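Local coordinates for protein exoribonuclease II, mitochondrial (PDB 6F3H) that probably degrades mitochondrial RNA from the 3' end as the magnesium-dependent exoribonuclease component of the mtEXO degradosome, at residues A620-E625 and H713-K718; K627-Y632 and H709-R714. The protein carries 1 engineered substitution. One frame throughout, in Å; residues are numbered along the deposited sequence.

Contact 1 (A620-E625 and H713-K718); sequences AAFFQE and HRFLKK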
loop_
_atom_site.group_PDB
_atom_site.type_symbol
_atom_site.label_atom_id
_atom_site.label_comp_id
_atom_site.label_asym_id
_atom_site.label_seq_id
_atom_site.Cartn_x
_atom_site.Cartn_y
_atom_site.Cartn_z
ATOM N N ALA A 620 3.030 -21.547 -4.050
ATOM C CA ALA A 620 4.443 -21.307 -3.844
ATOM C C ALA A 620 5.228 -22.556 -4.197
ATOM O O ALA A 620 6.113 -22.532 -5.062
ATOM C CB ALA A 620 4.697 -20.895 -2.395
ATOM N N ALA A 621 4.868 -23.679 -3.564
ATOM C CA ALA A 621 5.556 -24.935 -3.824
ATOM C C ALA A 621 5.511 -25.276 -5.300
ATOM O O ALA A 621 6.525 -25.647 -5.904
ATOM C CB ALA A 621 4.921 -26.045 -2.997
ATOM N N PHE A 622 4.348 -25.097 -5.902
ATOM C CA PHE A 622 4.140 -25.490 -7.285
ATOM C C PHE A 622 5.022 -24.681 -8.225
ATOM O O PHE A 622 5.718 -25.244 -9.079
ATOM C CB PHE A 622 2.663 -25.306 -7.589
ATOM C CG PHE A 622 2.218 -25.841 -8.903
ATOM C CD1 PHE A 622 1.986 -27.193 -9.073
ATOM C CD2 PHE A 622 1.911 -24.978 -9.938
ATOM C CE1 PHE A 622 1.509 -27.679 -10.279
ATOM C CE2 PHE A 622 1.444 -25.452 -11.145
ATOM C CZ PHE A 622 1.238 -26.801 -11.317
ATOM N N PHE A 623 5.051 -23.360 -8.048
ATOM C CA PHE A 623 5.834 -22.513 -8.939
ATOM C C PHE A 623 7.316 -22.824 -8.820
ATOM O O PHE A 623 8.056 -22.778 -9.811
ATOM C CB PHE A 623 5.567 -21.043 -8.628
ATOM C CG PHE A 623 4.490 -20.441 -9.463
ATOM C CD1 PHE A 623 3.206 -20.916 -9.392
ATOM C CD2 PHE A 623 4.757 -19.392 -10.306
ATOM C CE1 PHE A 623 2.209 -20.368 -10.161
ATOM C CE2 PHE A 623 3.753 -18.832 -11.078
ATOM C CZ PHE A 623 2.476 -19.323 -11.001
ATOM N N GLN A 624 7.767 -23.128 -7.612
ATOM C CA GLN A 624 9.176 -23.403 -7.404
ATOM C C GLN A 624 9.573 -24.742 -8.017
ATOM O O GLN A 624 10.576 -24.835 -8.738
ATOM C CB GLN A 624 9.464 -23.388 -5.915
ATOM C CG GLN A 624 9.380 -22.023 -5.292
ATOM C CD GLN A 624 9.515 -22.092 -3.784
ATOM O OE1 GLN A 624 10.604 -21.891 -3.241
ATOM N NE2 GLN A 624 8.416 -22.399 -3.097
ATOM N N GLU A 625 8.791 -25.796 -7.730
ATOM C CA GLU A 625 9.121 -27.130 -8.223
ATOM C C GLU A 625 9.140 -27.144 -9.734
ATOM O O GLU A 625 10.045 -27.723 -10.342
ATOM C CB GLU A 625 8.127 -28.168 -7.699
ATOM N N HIS A 713 -1.973 -20.282 -17.095
ATOM C CA HIS A 713 -2.544 -20.568 -18.400
ATOM C C HIS A 713 -1.487 -21.063 -19.363
ATOM O O HIS A 713 -1.673 -22.071 -20.048
ATOM C CB HIS A 713 -3.185 -19.324 -18.969
ATOM C CG HIS A 713 -4.566 -19.112 -18.484
ATOM N ND1 HIS A 713 -5.648 -19.059 -19.335
ATOM C CD2 HIS A 713 -5.053 -18.944 -17.235
ATOM C CE1 HIS A 713 -6.746 -18.863 -18.630
ATOM N NE2 HIS A 713 -6.413 -18.790 -17.354
ATOM N N ARG A 714 -0.350 -20.384 -19.405
ATOM C CA ARG A 714 0.690 -20.803 -20.328
ATOM C C ARG A 714 1.172 -22.193 -19.989
ATOM O O ARG A 714 1.249 -23.070 -20.852
ATOM C CB ARG A 714 1.852 -19.817 -20.282
ATOM C CG ARG A 714 1.491 -18.482 -20.838
ATOM C CD ARG A 714 0.935 -18.694 -22.225
ATOM N NE ARG A 714 0.927 -17.460 -22.983
ATOM C CZ ARG A 714 2.011 -16.952 -23.553
ATOM N NH1 ARG A 714 1.937 -15.821 -24.235
ATOM N NH2 ARG A 714 3.174 -17.575 -23.432
ATOM N N PHE A 715 1.424 -22.429 -18.715
ATOM C CA PHE A 715 2.037 -23.674 -18.291
ATOM C C PHE A 715 1.107 -24.852 -18.490
ATOM O O PHE A 715 1.502 -25.901 -19.014
ATOM C CB PHE A 715 2.405 -23.560 -16.833
ATOM C CG PHE A 715 2.963 -24.793 -16.276
ATOM C CD1 PHE A 715 4.239 -25.200 -16.611
ATOM C CD2 PHE A 715 2.219 -25.552 -15.406
ATOM C CE1 PHE A 715 4.771 -26.348 -16.076
ATOM C CE2 PHE A 715 2.740 -26.692 -14.868
ATOM C CZ PHE A 715 4.018 -27.096 -15.198
ATOM N N LEU A 716 -0.121 -24.713 -18.027
ATOM C CA LEU A 716 -1.051 -25.818 -18.115
ATOM C C LEU A 716 -1.307 -26.218 -19.563
ATOM O O LEU A 716 -1.487 -27.405 -19.847
ATOM C CB LEU A 716 -2.344 -25.441 -17.410
ATOM C CG LEU A 716 -2.158 -25.056 -15.938
ATOM C CD1 LEU A 716 -3.517 -24.780 -15.292
ATOM C CD2 LEU A 716 -1.344 -26.075 -15.134
ATOM N N LYS A 717 -1.320 -25.256 -20.491
ATOM C CA LYS A 717 -1.387 -25.587 -21.912
ATOM C C LYS A 717 -0.003 -25.744 -22.527
ATOM O O LYS A 717 0.135 -25.658 -23.751
ATOM C CB LYS A 717 -2.222 -24.557 -22.687
ATOM C CG LYS A 717 -3.698 -24.473 -22.265
ATOM C CD LYS A 717 -4.664 -24.556 -23.473
ATOM C CE LYS A 717 -6.113 -24.833 -23.043
ATOM N NZ LYS A 717 -7.152 -24.343 -24.002
ATOM N N LYS A 718 1.007 -26.025 -21.686
ATOM C CA LYS A 718 2.380 -26.312 -22.102
ATOM C C LYS A 718 2.867 -25.340 -23.168
ATOM O O LYS A 718 3.656 -25.700 -24.046
ATOM C CB LYS A 718 2.500 -27.745 -22.586
ATOM C CG LYS A 718 2.178 -28.757 -21.524
ATOM C CD LYS A 718 3.466 -29.162 -20.828
ATOM C CE LYS A 718 3.380 -30.580 -20.279
ATOM N NZ LYS A 718 4.460 -31.486 -20.826
#
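Phe622 and Phe715 reach across from two helices and meet by their outer ring carbons, with very little else of the two segments taking part. The closest approach is Phe622 CZ to Phe715 CE2 at 3.9 Å, and Phe622 CE2 lies scarcely farther from that same atom, at 4.1 Å. One carbon of Phe715 therefore rests against two at the end of the other ring. The ring centroids are 5.9 Å apart and the planes stand at 88°, and the approach is oblique, neither a stack nor an edge-to-face pair. Both residues extend in the same way, with CG swung opposite the backbone nitrogen (chi1 -172° in Phe622, 177° in Phe715), which sends each ring out from its helix into the space between the two axes. Leu716 is a looser neighbour, its CD2 staying 4.7 Å from Phe622 CZ.

The solvent side is formed by Gln624 and Glu625 on one helix and by Lys717 and Lys718 beyond the other, all four exposed. Gln624 folds back along its own helix: its NE2 donates to Ala620 O over 3.0 Å, coming from above the carbonyl plane, while that oxygen also takes the regular helical bond from Gln624 N. Beyond Phe715 the helix closes in a Schellman motif, with Lys718 as the positive-phi C' residue and its N bonded to Phe715 O.

The contact thus joins the C-terminal ends of helices 603-625 and 703-716 at the surface of the RNB domain. Phe622 also packs on Leu712, a turn earlier in the second helix, and on Tyr509 and Val514 of strand 505-519; Leu716 touches Val514 too, so that strand borders both helices.

Contact 2 (K627-Y632 and H709-R714); sequences KIPGVY and HLQLHR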
loop_
_atom_site.group_PDB
_atom_site.type_symbol
_atom_site.label_atom_id
_atom_site.label_comp_id
_atom_site.label_asym_id
_atom_site.label_seq_id
_atom_site.Cartn_x
_atom_site.Cartn_y
_atom_site.Cartn_z
ATOM N N LYS A 627 9.754 -24.528 -11.557
ATOM C CA LYS A 627 10.639 -23.457 -12.018
ATOM C C LYS A 627 9.846 -22.419 -12.810
ATOM O O LYS A 627 10.147 -22.120 -13.969
ATOM C CB LYS A 627 11.807 -24.023 -12.838
ATOM N N ILE A 628 8.798 -21.900 -12.186
ATOM C CA ILE A 628 7.930 -20.883 -12.780
ATOM C C ILE A 628 8.221 -19.535 -12.129
ATOM O O ILE A 628 8.344 -19.457 -10.896
ATOM C CB ILE A 628 6.429 -21.223 -12.662
ATOM C CG1 ILE A 628 6.171 -22.675 -13.032
ATOM C CG2 ILE A 628 5.587 -20.334 -13.600
ATOM C CD1 ILE A 628 4.703 -23.054 -12.983
ATOM N N PRO A 629 8.396 -18.481 -12.921
ATOM C CA PRO A 629 8.484 -17.129 -12.368
ATOM C C PRO A 629 7.143 -16.681 -11.814
ATOM O O PRO A 629 6.133 -16.666 -12.528
ATOM C CB PRO A 629 8.885 -16.287 -13.586
ATOM C CG PRO A 629 9.455 -17.252 -14.554
ATOM C CD PRO A 629 8.713 -18.515 -14.356
ATOM N N GLY A 630 7.153 -16.265 -10.549
ATOM C CA GLY A 630 5.946 -15.797 -9.903
ATOM C C GLY A 630 6.238 -14.628 -8.984
ATOM O O GLY A 630 7.375 -14.398 -8.578
ATOM N N VAL A 631 5.167 -13.929 -8.622
ATOM C CA VAL A 631 5.214 -12.810 -7.694
ATOM C C VAL A 631 4.861 -13.325 -6.311
ATOM O O VAL A 631 3.700 -13.620 -6.031
ATOM C CB VAL A 631 4.237 -11.713 -8.102
ATOM C CG1 VAL A 631 4.423 -10.525 -7.198
ATOM C CG2 VAL A 631 4.421 -11.380 -9.562
ATOM N N TYR A 632 5.834 -13.354 -5.426
ATOM C CA TYR A 632 5.606 -13.859 -4.087
ATOM C C TYR A 632 5.312 -12.699 -3.163
ATOM O O TYR A 632 5.506 -11.541 -3.515
ATOM C CB TYR A 632 6.817 -14.651 -3.583
ATOM C CG TYR A 632 7.230 -15.763 -4.518
ATOM C CD1 TYR A 632 7.810 -15.485 -5.750
ATOM C CD2 TYR A 632 7.011 -17.099 -4.182
ATOM C CE1 TYR A 632 8.172 -16.500 -6.621
ATOM C CE2 TYR A 632 7.366 -18.131 -5.053
ATOM C CZ TYR A 632 7.953 -17.826 -6.275
ATOM O OH TYR A 632 8.335 -18.819 -7.175
ATOM N N HIS A 709 -1.645 -16.014 -12.619
ATOM C CA HIS A 709 -2.617 -16.763 -13.414
ATOM C C HIS A 709 -2.185 -16.911 -14.864
ATOM O O HIS A 709 -2.324 -17.998 -15.442
ATOM C CB HIS A 709 -3.981 -16.096 -13.367
ATOM C CG HIS A 709 -4.791 -16.490 -12.177
ATOM N ND1 HIS A 709 -4.211 -16.863 -10.983
ATOM C CD2 HIS A 709 -6.129 -16.541 -11.982
ATOM C CE1 HIS A 709 -5.159 -17.137 -10.105
ATOM N NE2 HIS A 709 -6.332 -16.949 -10.687
ATOM N N LEU A 710 -1.681 -15.834 -15.479
ATOM C CA LEU A 710 -1.237 -15.934 -16.863
ATOM C C LEU A 710 -0.087 -16.905 -16.986
ATOM O O LEU A 710 0.037 -17.601 -17.998
ATOM C CB LEU A 710 -0.807 -14.582 -17.386
ATOM C CG LEU A 710 -1.884 -13.503 -17.340
ATOM C CD1 LEU A 710 -1.250 -12.142 -17.005
ATOM C CD2 LEU A 710 -2.668 -13.416 -18.634
ATOM N N GLN A 711 0.750 -16.984 -15.962
ATOM C CA GLN A 711 1.787 -17.994 -16.006
ATOM C C GLN A 711 1.174 -19.377 -15.967
ATOM O O GLN A 711 1.675 -20.301 -16.620
ATOM C CB GLN A 711 2.753 -17.800 -14.839
ATOM C CG GLN A 711 3.547 -16.503 -14.908
ATOM C CD GLN A 711 4.543 -16.480 -16.059
ATOM O OE1 GLN A 711 5.730 -16.709 -15.853
ATOM N NE2 GLN A 711 4.056 -16.237 -17.281
ATOM N N LEU A 712 0.066 -19.525 -15.246
ATOM C CA LEU A 712 -0.576 -20.822 -15.172
ATOM C C LEU A 712 -1.205 -21.193 -16.501
ATOM O O LEU A 712 -0.941 -22.275 -17.033
ATOM C CB LEU A 712 -1.604 -20.826 -14.049
ATOM C CG LEU A 712 -0.900 -20.933 -12.703
ATOM C CD1 LEU A 712 -1.868 -20.973 -11.552
ATOM C CD2 LEU A 712 -0.039 -22.157 -12.701
ATOM N N HIS A 713 -1.973 -20.282 -17.095
ATOM C CA HIS A 713 -2.544 -20.568 -18.400
ATOM C C HIS A 713 -1.487 -21.063 -19.363
ATOM O O HIS A 713 -1.673 -22.071 -20.048
ATOM C CB HIS A 713 -3.185 -19.324 -18.969
ATOM C CG HIS A 713 -4.566 -19.112 -18.484
ATOM N ND1 HIS A 713 -5.648 -19.059 -19.335
ATOM C CD2 HIS A 713 -5.053 -18.944 -17.235
ATOM C CE1 HIS A 713 -6.746 -18.863 -18.630
ATOM N NE2 HIS A 713 -6.413 -18.790 -17.354
ATOM N N ARG A 714 -0.350 -20.384 -19.405
ATOM C CA ARG A 714 0.690 -20.803 -20.328
ATOM C C ARG A 714 1.172 -22.193 -19.989
ATOM O O ARG A 714 1.249 -23.070 -20.852
ATOM C CB ARG A 714 1.852 -19.817 -20.282
ATOM C CG ARG A 714 1.491 -18.482 -20.838
ATOM C CD ARG A 714 0.935 -18.694 -22.225
ATOM N NE ARG A 714 0.927 -17.460 -22.983
ATOM C CZ ARG A 714 2.011 -16.952 -23.553
ATOM N NH1 ARG A 714 1.937 -15.821 -24.235
ATOM N NH2 ARG A 714 3.174 -17.575 -23.432
#
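Pro629 O rests against the side chain of Gln711, whose CG lies 3.5 Å away. This is the loop that follows the Schellman end of helix 603-625 in the RNB domain, packed against the flank of helix 703-716. Lys627 is the positive-phi C' residue of that motif, and from it the chain runs extended through Ile628 and Pro629. Nearest in the backbone are Ile628 and Gln711, whose CA atoms lie 7.5 Å apart, a gap filled by their side chains.

Gln711 bears the whole of the close contact from the helix side. Its chain is bent at chi2 (-68°), which folds the amide end over to the proline instead of letting it run straight out. There the side chains of Pro629 and Gln711 cross at about a right angle. Cys722 and Phe723 also touch this glutamine, and Pro629 packs on Gln725 and Leu728 of helix 725-761, so the polar end sits in buried surroundings.

The apolar half belongs to Ile628. Its CG2 branch, which stands opposite the backbone nitrogen, meets Gln711 CB at 4.0 Å, the two side chains sliding past one another in opposite directions. Ile628 also packs on Phe623 and on Phe715, the latter one turn further along helix 703-716. Farther along the loop, Val631 N is hydrogen-bonded to Asn708 OD1, a polar tie to the same helix one turn earlier, before Tyr632 enters strand 632-634 and pairs with Ser679. Toward Leu712 the fit is looser, with Ile628 CD1 4.8 Å from Leu712 CD2.

Segments 620-625 and 627-632 follow one another along the chain, and both contacts end on helix 703-716, their centres 6 Å apart. Phe623 bridges them: Phe623 O and Ile628 N, 2.6 Å apart, probably form a hydrogen bond, and Phe623 CE1 packs on Leu712 CD2 at 3.8 Å. His713 and Arg714 belong to both helix segments but turn elsewhere, His713 NE2 bonding to Asp430 and Arg714 NE to Glu437 O. Neither contact reaches the magnesium site of Asp401 and Asp410. From the bound nucleic acid the nearest atoms lie about 12 Å away in contact 1 and about 9 Å in contact 2, the buried one.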